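Local structure of putative D-alanine N-acetyltransferase of GNAT family (2R7H) at residues 148-157 and 168-176; 26-35 and 49-60. The protein probably transfers an acyl group, most likely acetyl from acetyl-CoA, as a GNAT-family enzyme whose substrate, tentatively D-alanine, is not established. All coordinates share one frame; numbering follows the deposited sequence.

Contact 1 (148-157 and 168-176)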
ATOM      1  N   TYR B 148     -17.102   9.858   4.616  1.00 39.57           N
ATOM      2  CA  TYR B 148     -16.560   8.767   5.408  1.00 37.21           C
ATOM      3  C   TYR B 148     -16.982   8.850   6.868  1.00 35.18           C
ATOM      4  O   TYR B 148     -17.411   7.845   7.434  1.00 32.28           O
ATOM      5  CB  TYR B 148     -15.023   8.635   5.283  1.00 37.55           C
ATOM      6  CG  TYR B 148     -14.506   8.251   3.902  1.00 37.71           C
ATOM      7  CD1 TYR B 148     -15.114   7.221   3.150  1.00 36.99           C
ATOM      8  CD2 TYR B 148     -13.324   8.783   3.410  1.00 37.14           C
ATOM      9  CE1 TYR B 148     -14.646   6.860   1.907  1.00 38.33           C
ATOM     10  CE2 TYR B 148     -12.832   8.387   2.158  1.00 41.75           C
ATOM     11  CZ  TYR B 148     -13.505   7.413   1.427  1.00 36.19           C
ATOM     12  OH  TYR B 148     -13.049   6.991   0.190  1.00 42.11           O
ATOM     13  N   GLU B 149     -16.886  10.045   7.454  1.00 36.78           N
ATOM     14  CA  GLU B 149     -17.295  10.260   8.838  1.00 37.87           C
ATOM     15  C   GLU B 149     -18.773  10.012   9.054  1.00 38.76           C
ATOM     16  O   GLU B 149     -19.134   9.407  10.070  1.00 39.71           O
ATOM     17  CB  GLU B 149     -16.881  11.647   9.306  1.00 35.00           C
ATOM     18  CG  GLU B 149     -15.359  11.720   9.452  1.00 42.32           C
ATOM     19  CD  GLU B 149     -14.787  13.110   9.690  1.00 43.52           C
ATOM     20  OE1 GLU B 149     -15.558  14.092   9.805  1.00 43.05           O
ATOM     21  OE2 GLU B 149     -13.529  13.194   9.747  1.00 49.15           O
ATOM     22  N   ARG B 150     -19.613  10.445   8.105  1.00 39.19           N
ATOM     23  CA  ARG B 150     -21.079  10.229   8.188  1.00 39.30           C
ATOM     24  C   ARG B 150     -21.421   8.744   8.043  1.00 40.43           C
ATOM     25  O   ARG B 150     -22.390   8.282   8.625  1.00 40.24           O
ATOM     26  CB  ARG B 150     -21.830  11.023   7.113  1.00 38.78           C
ATOM     27  N   ALA B 151     -20.595   7.987   7.306  1.00 40.29           N
ATOM     28  CA  ALA B 151     -20.821   6.552   7.101  1.00 39.83           C
ATOM     29  C   ALA B 151     -20.329   5.696   8.268  1.00 39.08           C
ATOM     30  O   ALA B 151     -20.427   4.472   8.214  1.00 43.07           O
ATOM     31  CB  ALA B 151     -20.206   6.089   5.776  1.00 41.30           C
ATOM     32  N   GLY B 152     -19.810   6.313   9.320  1.00 37.48           N
ATOM     33  CA  GLY B 152     -19.338   5.578  10.488  1.00 38.78           C
ATOM     34  C   GLY B 152     -17.851   5.249  10.518  1.00 37.74           C
ATOM     35  O   GLY B 152     -17.440   4.450  11.355  1.00 37.52           O
ATOM     36  N   PHE B 153     -17.069   5.819   9.595  1.00 37.88           N
ATOM     37  CA  PHE B 153     -15.609   5.599   9.570  1.00 38.99           C
ATOM     38  C   PHE B 153     -15.056   6.546  10.600  1.00 38.89           C
ATOM     39  O   PHE B 153     -15.632   7.604  10.850  1.00 40.82           O
ATOM     40  CB  PHE B 153     -14.900   5.953   8.244  1.00 35.20           C
ATOM     41  CG  PHE B 153     -15.066   4.959   7.093  1.00 39.21           C
ATOM     42  CD1 PHE B 153     -16.213   4.930   6.296  1.00 35.71           C
ATOM     43  CD2 PHE B 153     -13.985   4.130   6.720  1.00 28.11           C
ATOM     44  CE1 PHE B 153     -16.296   4.043   5.201  1.00 40.49           C
ATOM     45  CE2 PHE B 153     -14.063   3.233   5.639  1.00 34.00           C
ATOM     46  CZ  PHE B 153     -15.216   3.180   4.885  1.00 39.34           C
ATOM     47  N   SER B 154     -13.971   6.156  11.234  1.00 38.19           N
ATOM     48  CA  SER B 154     -13.320   7.003  12.201  1.00 37.39           C
ATOM     49  C   SER B 154     -11.909   7.261  11.642  1.00 34.87           C
ATOM     50  O   SER B 154     -11.312   6.399  10.999  1.00 32.97           O
ATOM     51  CB  SER B 154     -13.277   6.332  13.575  1.00 39.35           C
ATOM     52  OG  SER B 154     -12.493   5.149  13.529  1.00 43.56           O
ATOM     53  N   ALA B 155     -11.443   8.492  11.799  1.00 34.60           N
ATOM     54  CA  ALA B 155     -10.124   8.918  11.405  1.00 34.02           C
ATOM     55  C   ALA B 155      -9.202   8.237  12.393  1.00 34.37           C
ATOM     56  O   ALA B 155      -9.214   8.582  13.554  1.00 39.06           O
ATOM     57  CB  ALA B 155     -10.020  10.452  11.554  1.00 31.50           C
ATOM     58  N   GLU B 156      -8.425   7.246  11.971  1.00 32.71           N
ATOM     59  CA  GLU B 156      -7.503   6.550  12.907  1.00 30.96           C
ATOM     60  C   GLU B 156      -6.037   6.982  12.841  1.00 32.82           C
ATOM     61  O   GLU B 156      -5.313   6.797  13.822  1.00 34.42           O
ATOM     62  CB  GLU B 156      -7.628   5.040  12.760  1.00 27.43           C
ATOM     63  CG  GLU B 156      -6.830   4.234  13.793  1.00 30.94           C
ATOM     64  CD  GLU B 156      -7.055   2.767  13.717  1.00 34.34           C
ATOM     65  OE1 GLU B 156      -7.365   2.274  12.616  1.00 27.40           O
ATOM     66  OE2 GLU B 156      -6.848   2.089  14.755  1.00 29.08           O
ATOM     67  N   ALA B 157      -5.588   7.539  11.716  1.00 32.63           N
ATOM     68  CA  ALA B 157      -4.197   7.968  11.560  1.00 32.20           C
ATOM     69  C   ALA B 157      -4.112   9.147  10.604  1.00 34.00           C
ATOM     70  O   ALA B 157      -4.922   9.273   9.676  1.00 30.31           O
ATOM     71  CB  ALA B 157      -3.363   6.811  11.008  1.00 28.83           C
ATOM     72  N   ASP B 168      -1.678  16.121   3.874  1.00 33.64           N
ATOM     73  CA  ASP B 168      -1.652  14.976   4.774  1.00 33.78           C
ATOM     74  C   ASP B 168      -2.518  13.839   4.298  1.00 33.39           C
ATOM     75  O   ASP B 168      -3.496  14.085   3.598  1.00 32.50           O
ATOM     76  CB  ASP B 168      -2.213  15.383   6.130  1.00 32.63           C
ATOM     77  CG  ASP B 168      -1.454  16.529   6.774  1.00 35.79           C
ATOM     78  OD1 ASP B 168      -0.329  16.858   6.335  1.00 31.66           O
ATOM     79  OD2 ASP B 168      -2.012  17.089   7.730  1.00 36.18           O
ATOM     80  N   LYS B 169      -2.154  12.602   4.671  1.00 31.69           N
ATOM     81  CA  LYS B 169      -2.968  11.440   4.342  1.00 30.48           C
ATOM     82  C   LYS B 169      -3.708  11.146   5.606  1.00 30.84           C
ATOM     83  O   LYS B 169      -3.060  11.068   6.651  1.00 29.45           O
ATOM     84  CB  LYS B 169      -2.144  10.196   3.961  1.00 31.97           C
ATOM     85  CG  LYS B 169      -3.076   8.993   3.554  1.00 33.81           C
ATOM     86  CD  LYS B 169      -2.361   7.891   2.846  1.00 32.00           C
ATOM     87  CE  LYS B 169      -1.475   7.109   3.683  1.00 30.43           C
ATOM     88  NZ  LYS B 169      -1.020   5.882   2.919  1.00 32.21           N
ATOM     89  N   ILE B 170      -5.038  10.994   5.523  1.00 28.30           N
ATOM     90  CA  ILE B 170      -5.872  10.649   6.681  1.00 31.85           C
ATOM     91  C   ILE B 170      -6.359   9.226   6.396  1.00 29.85           C
ATOM     92  O   ILE B 170      -6.844   8.952   5.288  1.00 31.33           O
ATOM     93  CB  ILE B 170      -7.095  11.567   6.930  1.00 33.28           C
ATOM     94  CG1 ILE B 170      -6.693  13.021   7.223  1.00 38.56           C
ATOM     95  CG2 ILE B 170      -7.885  11.058   8.188  1.00 26.60           C
ATOM     96  CD1 ILE B 170      -6.034  13.716   6.144  1.00 49.60           C
ATOM     97  N   ILE B 171      -6.210   8.334   7.377  1.00 29.93           N
ATOM     98  CA  ILE B 171      -6.622   6.927   7.232  1.00 30.75           C
ATOM     99  C   ILE B 171      -7.853   6.738   8.096  1.00 30.40           C
ATOM    100  O   ILE B 171      -7.825   6.991   9.321  1.00 32.91           O
ATOM    101  CB  ILE B 171      -5.522   5.910   7.611  1.00 31.81           C
ATOM    102  CG1 ILE B 171      -4.226   6.163   6.809  1.00 30.22           C
ATOM    103  CG2 ILE B 171      -6.025   4.485   7.325  1.00 26.54           C
ATOM    104  CD1 ILE B 171      -3.012   5.288   7.208  1.00 31.72           C
ATOM    105  N   TYR B 172      -8.945   6.354   7.426  1.00 26.61           N
ATOM    106  CA  TYR B 172     -10.241   6.133   8.007  1.00 28.92           C
ATOM    107  C   TYR B 172     -10.469   4.656   8.174  1.00 29.80           C
ATOM    108  O   TYR B 172     -10.196   3.861   7.296  1.00 30.12           O
ATOM    109  CB  TYR B 172     -11.342   6.772   7.120  1.00 31.68           C
ATOM    110  CG  TYR B 172     -11.443   8.261   7.292  1.00 30.75           C
ATOM    111  CD1 TYR B 172     -12.154   8.805   8.370  1.00 34.76           C
ATOM    112  CD2 TYR B 172     -10.870   9.127   6.388  1.00 35.97           C
ATOM    113  CE1 TYR B 172     -12.247  10.168   8.549  1.00 34.49           C
ATOM    114  CE2 TYR B 172     -10.975  10.493   6.569  1.00 37.21           C
ATOM    115  CZ  TYR B 172     -11.645  10.998   7.637  1.00 32.12           C
ATOM    116  OH  TYR B 172     -11.709  12.349   7.787  1.00 35.08           O
ATOM    117  N   ARG B 173     -11.016   4.290   9.309  1.00 29.51           N
ATOM    118  CA  ARG B 173     -11.267   2.905   9.663  1.00 28.52           C
ATOM    119  C   ARG B 173     -12.771   2.591   9.808  1.00 32.12           C
ATOM    120  O   ARG B 173     -13.480   3.349  10.440  1.00 30.89           O
ATOM    121  CB  ARG B 173     -10.659   2.717  11.058  1.00 27.42           C
ATOM    122  CG  ARG B 173     -10.761   1.326  11.690  1.00 25.48           C
ATOM    123  CD  ARG B 173     -10.598   1.471  13.154  1.00 31.17           C
ATOM    124  NE  ARG B 173     -10.618   0.181  13.814  1.00 29.87           N
ATOM    125  CZ  ARG B 173      -9.581  -0.636  13.890  1.00 38.66           C
ATOM    126  NH1 ARG B 173      -8.418  -0.355  13.286  1.00 36.41           N
ATOM    127  NH2 ARG B 173      -9.742  -1.782  14.532  1.00 33.75           N
ATOM    128  N   LEU B 174     -13.238   1.478   9.228  1.00 31.75           N
ATOM    129  CA  LEU B 174     -14.628   1.030   9.456  1.00 31.09           C
ATOM    130  C   LEU B 174     -14.558  -0.406   9.945  1.00 31.37           C
ATOM    131  O   LEU B 174     -14.006  -1.265   9.274  1.00 28.85           O
ATOM    132  CB  LEU B 174     -15.486   1.055   8.195  1.00 30.82           C
ATOM    133  CG  LEU B 174     -16.982   0.703   8.324  1.00 31.77           C
ATOM    134  CD1 LEU B 174     -17.735   1.791   9.045  1.00 34.57           C
ATOM    135  CD2 LEU B 174     -17.583   0.554   6.964  1.00 29.35           C
ATOM    136  N   GLU B 175     -15.062  -0.663  11.140  1.00 33.56           N
ATOM    137  CA  GLU B 175     -15.122  -2.027  11.681  1.00 33.79           C
ATOM    138  C   GLU B 175     -16.387  -2.593  11.064  1.00 35.55           C
ATOM    139  O   GLU B 175     -17.481  -2.009  11.180  1.00 33.05           O
ATOM    140  CB  GLU B 175     -15.174  -2.028  13.193  1.00 36.25           C
ATOM    141  CG  GLU B 175     -13.899  -1.432  13.782  1.00 37.51           C
ATOM    142  CD  GLU B 175     -13.809  -1.438  15.271  1.00 49.80           C
ATOM    143  OE1 GLU B 175     -14.643  -2.089  15.924  1.00 61.50           O
ATOM    144  OE2 GLU B 175     -12.877  -0.788  15.799  1.00 53.42           O
ATOM    145  N   VAL B 176     -16.208  -3.707  10.368  1.00 38.04           N
ATOM    146  CA  VAL B 176     -17.247  -4.432   9.604  1.00 42.21           C
ATOM    147  C   VAL B 176     -17.863  -5.669  10.315  1.00 46.76           C
ATOM    148  O   VAL B 176     -18.966  -6.126   9.964  1.00 47.91           O
ATOM    149  CB  VAL B 176     -16.663  -4.755   8.175  1.00 41.88           C
ATOM    150  CG1 VAL B 176     -17.058  -6.071   7.677  1.00 47.23           C
ATOM    151  CG2 VAL B 176     -16.954  -3.596   7.180  1.00 38.33           C
TER
HETATM  152  O   HOH W   1     -16.099   1.785  12.713  1.00 47.80           O
HETATM  153  O   HOH W   2     -13.931   2.870  13.612  1.00 54.67           O
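The Y172 ring takes Y148 CB over one face, 4.2 Å from its centroid, and E149 OE2 at its edge, where Y172 OH donates to that oxygen over 2.8 Å from above the carboxylate plane. The F153 ring lies between L174 CB, 3.8 Å from the centroid, and Y148 CD1 on the opposite face. L174 CG stands anti to the backbone N (chi1 -176°), and with chi2 at 71° L174 CD1 comes to rest 3.5 Å from G152 O, in the Schellman turn that ends helix 142-150. Alongside the rings, the two strands form an antiparallel hairpin, S154 and R173 making a hydrogen-bonded pair. E156 and A157 then both face I171, a classic beta bulge: I171 O takes a 2.7 Å bond from E156 N and a weak one from A157 N. On the sheet face of S154 and A157, R173 NH1 meets E156 OE1 on its syn side at 2.9 Å, while R173 NE bonds E175 OE2. The backbone O and N of K160 of the second subunit extend this network, accepting from R173 NH1 and donating to E156 OE2. Rings and one carboxylate-phenol bond thus join helix to sheet, while the salt bridges lie on the other side of the strands.

Contact 2 (26-35 and 49-60)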
ATOM      1  N   VAL B  26     -17.303  -7.904 -14.049  1.00 45.14           N
ATOM      2  CA  VAL B  26     -16.612  -6.930 -14.880  1.00 46.12           C
ATOM      3  C   VAL B  26     -16.766  -7.375 -16.319  1.00 48.84           C
ATOM      4  O   VAL B  26     -16.463  -8.522 -16.648  1.00 48.47           O
ATOM      5  CB  VAL B  26     -15.118  -6.814 -14.535  1.00 46.72           C
ATOM      6  CG1 VAL B  26     -14.433  -5.809 -15.440  1.00 42.64           C
ATOM      7  CG2 VAL B  26     -14.962  -6.397 -13.116  1.00 38.81           C
ATOM      8  N   LEU B  27     -17.262  -6.469 -17.155  1.00 51.08           N
ATOM      9  CA  LEU B  27     -17.470  -6.706 -18.568  1.00 53.48           C
ATOM     10  C   LEU B  27     -16.446  -5.861 -19.342  1.00 55.14           C
ATOM     11  O   LEU B  27     -15.852  -4.946 -18.772  1.00 55.73           O
ATOM     12  CB  LEU B  27     -18.895  -6.297 -18.955  1.00 53.78           C
ATOM     13  CG  LEU B  27     -20.009  -6.946 -18.119  1.00 52.43           C
ATOM     14  CD1 LEU B  27     -21.358  -6.414 -18.530  1.00 54.33           C
ATOM     15  CD2 LEU B  27     -19.988  -8.455 -18.224  1.00 46.07           C
ATOM     16  N   PRO B  28     -16.207  -6.179 -20.631  1.00 56.40           N
ATOM     17  CA  PRO B  28     -15.259  -5.385 -21.460  1.00 56.75           C
ATOM     18  C   PRO B  28     -15.588  -3.875 -21.604  1.00 56.66           C
ATOM     19  O   PRO B  28     -14.665  -3.049 -21.714  1.00 57.93           O
ATOM     20  CB  PRO B  28     -15.332  -6.079 -22.817  1.00 56.57           C
ATOM     21  CG  PRO B  28     -15.765  -7.468 -22.497  1.00 58.38           C
ATOM     22  CD  PRO B  28     -16.748  -7.319 -21.393  1.00 56.44           C
ATOM     23  N   GLN B  29     -16.882  -3.534 -21.588  1.00 55.37           N
ATOM     24  CA  GLN B  29     -17.348  -2.149 -21.665  1.00 53.97           C
ATOM     25  C   GLN B  29     -16.962  -1.289 -20.445  1.00 53.95           C
ATOM     26  O   GLN B  29     -16.854  -0.064 -20.548  1.00 54.01           O
ATOM     27  CB  GLN B  29     -18.884  -2.151 -21.755  1.00 53.49           C
ATOM     28  N   ASP B  30     -16.719  -1.939 -19.306  1.00 51.73           N
ATOM     29  CA  ASP B  30     -16.432  -1.251 -18.042  1.00 49.80           C
ATOM     30  C   ASP B  30     -15.186  -0.366 -17.883  1.00 48.29           C
ATOM     31  O   ASP B  30     -15.272   0.686 -17.223  1.00 44.98           O
ATOM     32  CB  ASP B  30     -16.473  -2.268 -16.888  1.00 49.04           C
ATOM     33  CG  ASP B  30     -17.852  -2.910 -16.700  1.00 49.85           C
ATOM     34  OD1 ASP B  30     -18.900  -2.323 -17.067  1.00 48.25           O
ATOM     35  OD2 ASP B  30     -17.879  -4.026 -16.150  1.00 43.72           O
ATOM     36  N   ALA B  31     -14.060  -0.805 -18.443  1.00 48.02           N
ATOM     37  CA  ALA B  31     -12.789  -0.066 -18.377  1.00 48.45           C
ATOM     38  C   ALA B  31     -12.942   1.382 -18.855  1.00 48.52           C
ATOM     39  O   ALA B  31     -12.516   2.308 -18.167  1.00 49.17           O
ATOM     40  CB  ALA B  31     -11.725  -0.773 -19.203  1.00 47.88           C
ATOM     41  N   LEU B  32     -13.587   1.568 -20.002  1.00 49.05           N
ATOM     42  CA  LEU B  32     -13.795   2.905 -20.543  1.00 48.20           C
ATOM     43  C   LEU B  32     -14.930   3.653 -19.811  1.00 47.13           C
ATOM     44  O   LEU B  32     -14.830   4.866 -19.626  1.00 46.31           O
ATOM     45  CB  LEU B  32     -14.056   2.854 -22.043  1.00 49.87           C
ATOM     46  CG  LEU B  32     -13.831   4.194 -22.738  1.00 51.42           C
ATOM     47  CD1 LEU B  32     -12.337   4.583 -22.632  1.00 50.58           C
ATOM     48  CD2 LEU B  32     -14.279   4.133 -24.215  1.00 50.86           C
ATOM     49  N   LEU B  33     -15.991   2.937 -19.398  1.00 46.27           N
ATOM     50  CA  LEU B  33     -17.122   3.535 -18.651  1.00 43.79           C
ATOM     51  C   LEU B  33     -16.621   4.064 -17.325  1.00 42.09           C
ATOM     52  O   LEU B  33     -17.057   5.132 -16.886  1.00 43.97           O
ATOM     53  CB  LEU B  33     -18.272   2.528 -18.434  1.00 41.90           C
ATOM     54  CG  LEU B  33     -19.088   2.089 -19.645  1.00 44.50           C
ATOM     55  CD1 LEU B  33     -19.913   0.853 -19.365  1.00 40.62           C
ATOM     56  CD2 LEU B  33     -19.959   3.235 -20.151  1.00 45.07           C
ATOM     57  N   VAL B  34     -15.742   3.295 -16.676  1.00 40.71           N
ATOM     58  CA  VAL B  34     -15.124   3.697 -15.408  1.00 39.29           C
ATOM     59  C   VAL B  34     -14.276   4.949 -15.622  1.00 39.00           C
ATOM     60  O   VAL B  34     -14.352   5.916 -14.835  1.00 34.85           O
ATOM     61  CB  VAL B  34     -14.279   2.568 -14.806  1.00 39.58           C
ATOM     62  CG1 VAL B  34     -13.239   3.109 -13.816  1.00 35.48           C
ATOM     63  CG2 VAL B  34     -15.212   1.501 -14.195  1.00 39.28           C
ATOM     64  N   ARG B  35     -13.485   4.932 -16.687  1.00 38.38           N
ATOM     65  CA  ARG B  35     -12.641   6.090 -16.990  1.00 39.19           C
ATOM     66  C   ARG B  35     -13.508   7.326 -17.126  1.00 37.40           C
ATOM     67  O   ARG B  35     -13.227   8.322 -16.482  1.00 40.82           O
ATOM     68  CB  ARG B  35     -11.827   5.909 -18.253  1.00 37.10           C
ATOM     69  CG  ARG B  35     -10.728   6.958 -18.312  1.00 46.01           C
ATOM     70  CD  ARG B  35     -10.006   7.036 -19.606  1.00 41.95           C
ATOM     71  NE  ARG B  35      -8.989   8.069 -19.425  1.00 48.44           N
ATOM     72  CZ  ARG B  35      -7.764   7.893 -18.929  1.00 47.89           C
ATOM     73  NH1 ARG B  35      -7.324   6.683 -18.654  1.00 51.39           N
ATOM     74  NH2 ARG B  35      -6.949   8.958 -18.772  1.00 49.64           N
ATOM     75  N   ALA B  49      -6.809   8.771 -13.522  1.00 36.70           N
ATOM     76  CA  ALA B  49      -7.847   8.151 -14.341  1.00 33.32           C
ATOM     77  C   ALA B  49      -7.247   6.899 -15.037  1.00 36.19           C
ATOM     78  O   ALA B  49      -7.950   5.898 -15.269  1.00 35.53           O
ATOM     79  CB  ALA B  49      -8.481   9.176 -15.395  1.00 29.97           C
ATOM     80  N   ASP B  50      -5.954   6.943 -15.371  1.00 39.45           N
ATOM     81  CA  ASP B  50      -5.270   5.785 -15.978  1.00 41.39           C
ATOM     82  C   ASP B  50      -5.239   4.630 -15.013  1.00 40.17           C
ATOM     83  O   ASP B  50      -5.422   3.481 -15.417  1.00 40.68           O
ATOM     84  CB  ASP B  50      -3.803   6.078 -16.330  1.00 43.37           C
ATOM     85  CG  ASP B  50      -3.619   7.093 -17.436  1.00 46.53           C
ATOM     86  OD1 ASP B  50      -4.450   7.161 -18.346  1.00 43.94           O
ATOM     87  OD2 ASP B  50      -2.564   7.773 -17.424  1.00 47.30           O
ATOM     88  N   VAL B  51      -4.949   4.936 -13.752  1.00 39.86           N
ATOM     89  CA  VAL B  51      -4.926   3.918 -12.707  1.00 42.86           C
ATOM     90  C   VAL B  51      -6.347   3.316 -12.612  1.00 44.87           C
ATOM     91  O   VAL B  51      -6.509   2.100 -12.752  1.00 45.97           O
ATOM     92  CB  VAL B  51      -4.436   4.475 -11.319  1.00 42.47           C
ATOM     93  CG1 VAL B  51      -4.552   3.399 -10.227  1.00 41.82           C
ATOM     94  CG2 VAL B  51      -2.995   4.998 -11.418  1.00 44.03           C
ATOM     95  N   ALA B  52      -7.357   4.182 -12.468  1.00 43.82           N
ATOM     96  CA  ALA B  52      -8.763   3.760 -12.373  1.00 43.62           C
ATOM     97  C   ALA B  52      -9.137   2.759 -13.464  1.00 43.36           C
ATOM     98  O   ALA B  52      -9.699   1.705 -13.170  1.00 44.95           O
ATOM     99  CB  ALA B  52      -9.692   4.971 -12.379  1.00 39.10           C
ATOM    100  N   GLN B  53      -8.747   3.052 -14.702  1.00 44.27           N
ATOM    101  CA  GLN B  53      -9.025   2.173 -15.834  1.00 44.94           C
ATOM    102  C   GLN B  53      -8.171   0.903 -15.835  1.00 45.75           C
ATOM    103  O   GLN B  53      -8.677  -0.168 -16.193  1.00 44.43           O
ATOM    104  CB  GLN B  53      -8.815   2.925 -17.148  1.00 45.65           C
ATOM    105  CG  GLN B  53      -9.139   2.090 -18.402  1.00 47.13           C
ATOM    106  CD  GLN B  53      -8.951   2.852 -19.691  1.00 47.85           C
ATOM    107  OE1 GLN B  53      -8.588   4.018 -19.687  1.00 43.32           O
ATOM    108  NE2 GLN B  53      -9.190   2.183 -20.809  1.00 52.07           N
ATOM    109  N   GLU B  54      -6.898   1.021 -15.443  1.00 46.25           N
ATOM    110  CA  GLU B  54      -5.973  -0.129 -15.425  1.00 47.57           C
ATOM    111  C   GLU B  54      -6.455  -1.245 -14.496  1.00 48.42           C
ATOM    112  O   GLU B  54      -6.353  -2.427 -14.854  1.00 51.13           O
ATOM    113  CB  GLU B  54      -4.545   0.309 -15.065  1.00 47.52           C
ATOM    114  N   LEU B  55      -6.989  -0.873 -13.327  1.00 46.84           N
ATOM    115  CA  LEU B  55      -7.534  -1.843 -12.362  1.00 44.32           C
ATOM    116  C   LEU B  55      -8.669  -2.681 -12.967  1.00 44.33           C
ATOM    117  O   LEU B  55      -8.796  -3.852 -12.647  1.00 44.09           O
ATOM    118  CB  LEU B  55      -8.064  -1.134 -11.115  1.00 42.24           C
ATOM    119  CG  LEU B  55      -7.100  -0.344 -10.223  1.00 45.10           C
ATOM    120  CD1 LEU B  55      -7.839   0.321  -9.066  1.00 45.92           C
ATOM    121  CD2 LEU B  55      -5.981  -1.215  -9.690  1.00 47.42           C
ATOM    122  N   VAL B  56      -9.500  -2.064 -13.810  1.00 43.87           N
ATOM    123  CA  VAL B  56     -10.605  -2.756 -14.456  1.00 44.90           C
ATOM    124  C   VAL B  56     -10.050  -3.708 -15.521  1.00 47.07           C
ATOM    125  O   VAL B  56     -10.558  -4.824 -15.691  1.00 45.96           O
ATOM    126  CB  VAL B  56     -11.624  -1.779 -15.070  1.00 43.67           C
ATOM    127  CG1 VAL B  56     -12.705  -2.543 -15.798  1.00 45.79           C
ATOM    128  CG2 VAL B  56     -12.240  -0.880 -13.989  1.00 41.15           C
ATOM    129  N   ASP B  57      -9.022  -3.257 -16.236  1.00 50.41           N
ATOM    130  CA  ASP B  57      -8.368  -4.075 -17.258  1.00 53.67           C
ATOM    131  C   ASP B  57      -7.646  -5.279 -16.641  1.00 54.74           C
ATOM    132  O   ASP B  57      -7.755  -6.379 -17.180  1.00 56.00           O
ATOM    133  CB  ASP B  57      -7.412  -3.237 -18.117  1.00 55.06           C
ATOM    134  CG  ASP B  57      -8.138  -2.230 -19.003  1.00 57.02           C
ATOM    135  OD1 ASP B  57      -9.268  -2.513 -19.473  1.00 62.32           O
ATOM    136  OD2 ASP B  57      -7.542  -1.166 -19.276  1.00 62.04           O
ATOM    137  N   GLU B  58      -6.931  -5.089 -15.526  1.00 55.93           N
ATOM    138  CA  GLU B  58      -6.245  -6.212 -14.850  1.00 56.46           C
ATOM    139  C   GLU B  58      -7.271  -7.270 -14.374  1.00 57.62           C
ATOM    140  O   GLU B  58      -6.958  -8.464 -14.382  1.00 57.53           O
ATOM    141  CB  GLU B  58      -5.308  -5.759 -13.702  1.00 56.38           C
ATOM    142  CG  GLU B  58      -4.015  -5.066 -14.131  1.00 52.97           C
ATOM    143  N   HIS B  59      -8.473  -6.838 -13.964  1.00 57.67           N
ATOM    144  CA  HIS B  59      -9.533  -7.773 -13.556  1.00 58.29           C
ATOM    145  C   HIS B  59     -10.004  -8.529 -14.804  1.00 60.43           C
ATOM    146  O   HIS B  59     -10.383  -9.695 -14.702  1.00 60.58           O
ATOM    147  CB  HIS B  59     -10.711  -7.069 -12.902  1.00 56.98           C
ATOM    148  CG  HIS B  59     -11.724  -8.007 -12.322  1.00 55.31           C
ATOM    149  ND1 HIS B  59     -11.844  -8.223 -10.966  1.00 52.82           N
ATOM    150  CD2 HIS B  59     -12.652  -8.799 -12.910  1.00 54.78           C
ATOM    151  CE1 HIS B  59     -12.807  -9.097 -10.744  1.00 54.32           C
ATOM    152  NE2 HIS B  59     -13.313  -9.462 -11.907  1.00 50.05           N
ATOM    153  N   LEU B  60     -10.030  -7.853 -15.957  1.00 60.86           N
ATOM    154  CA  LEU B  60     -10.383  -8.510 -17.221  1.00 62.68           C
ATOM    155  C   LEU B  60      -9.257  -9.438 -17.729  1.00 63.05           C
ATOM    156  O   LEU B  60      -9.567 -10.484 -18.294  1.00 62.59           O
ATOM    157  CB  LEU B  60     -10.787  -7.497 -18.309  1.00 62.60           C
ATOM    158  CG  LEU B  60     -12.175  -6.870 -18.191  1.00 61.66           C
ATOM    159  CD1 LEU B  60     -12.321  -5.681 -19.127  1.00 63.51           C
ATOM    160  CD2 LEU B  60     -13.238  -7.922 -18.468  1.00 56.18           C
TER
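R35, V26 and A31 bury the most surface in this antiparallel helix pair, in which helix 30-35 and the loop before it lie along helix 49-60 in the N-terminal part of the GNAT fold. The two short helix axes approach to 8.4 Å with their directions 159° apart. At one end R35 runs out extended, CG anti to the backbone N (chi1 -165°), and lays a face of its guanidinium against A49 CB. The guanidinium edge does the polar work. NH1 and NH2 both grip D50 OD1, at 2.9 and 3.1 Å, from the same side of the carboxylate plane, and R35 NH1 also donates to Q53 OE1 in the plane of that amide carbonyl. The remaining nitrogen, NE, pairs with E39, so the arginine is held between acids of both helices.

A31 sits at the closest backbone approach, its CA 5.1 Å from Q53 CA. Its small side chain lets the helices come near, with Q53 CG against A31 O and V56 CG1 packed on A31 N. Deeper in, V34 CG2 and V56 CG2 meet tip to tip, with V34 touching F72 and V56 touching F70 of strand 69-75.

V26 closes the other end. Its two methyls part company: CG1 reaches V56 CG1 and L60 CG, while CG2 lies over one face of the H59 imidazole, whose ND1 is hydrogen-bonded to Y68 O. Just beyond, a type I turn runs from L27 to D30; D30 OD2, salt-bridged to R23, also accepts from L27 N over 2.7 Å, an almost straight bond at 178°.

Contact 2 comes first along the chain and closes before contact 1 opens. Their centres lie 26 Å apart, on opposite sides of the chain's centre, and their nearest atoms remain about 13 Å from each other. What relates them is the mixed central sheet: contact 2 packs helices 30-41 and 46-61 against strands 69-75 and 78-87 in its N-terminal half, whereas contact 1 builds the C-terminal edge from strands 154-159 and 167-175, with helix 142-150 beside them. Strands 94-102 and 130-136 bridge the two regions. Within the dimer, the second subunit reaches contact 1 but leaves the segments of contact 2 untouched, so only contact 1 takes part in the subunit interface.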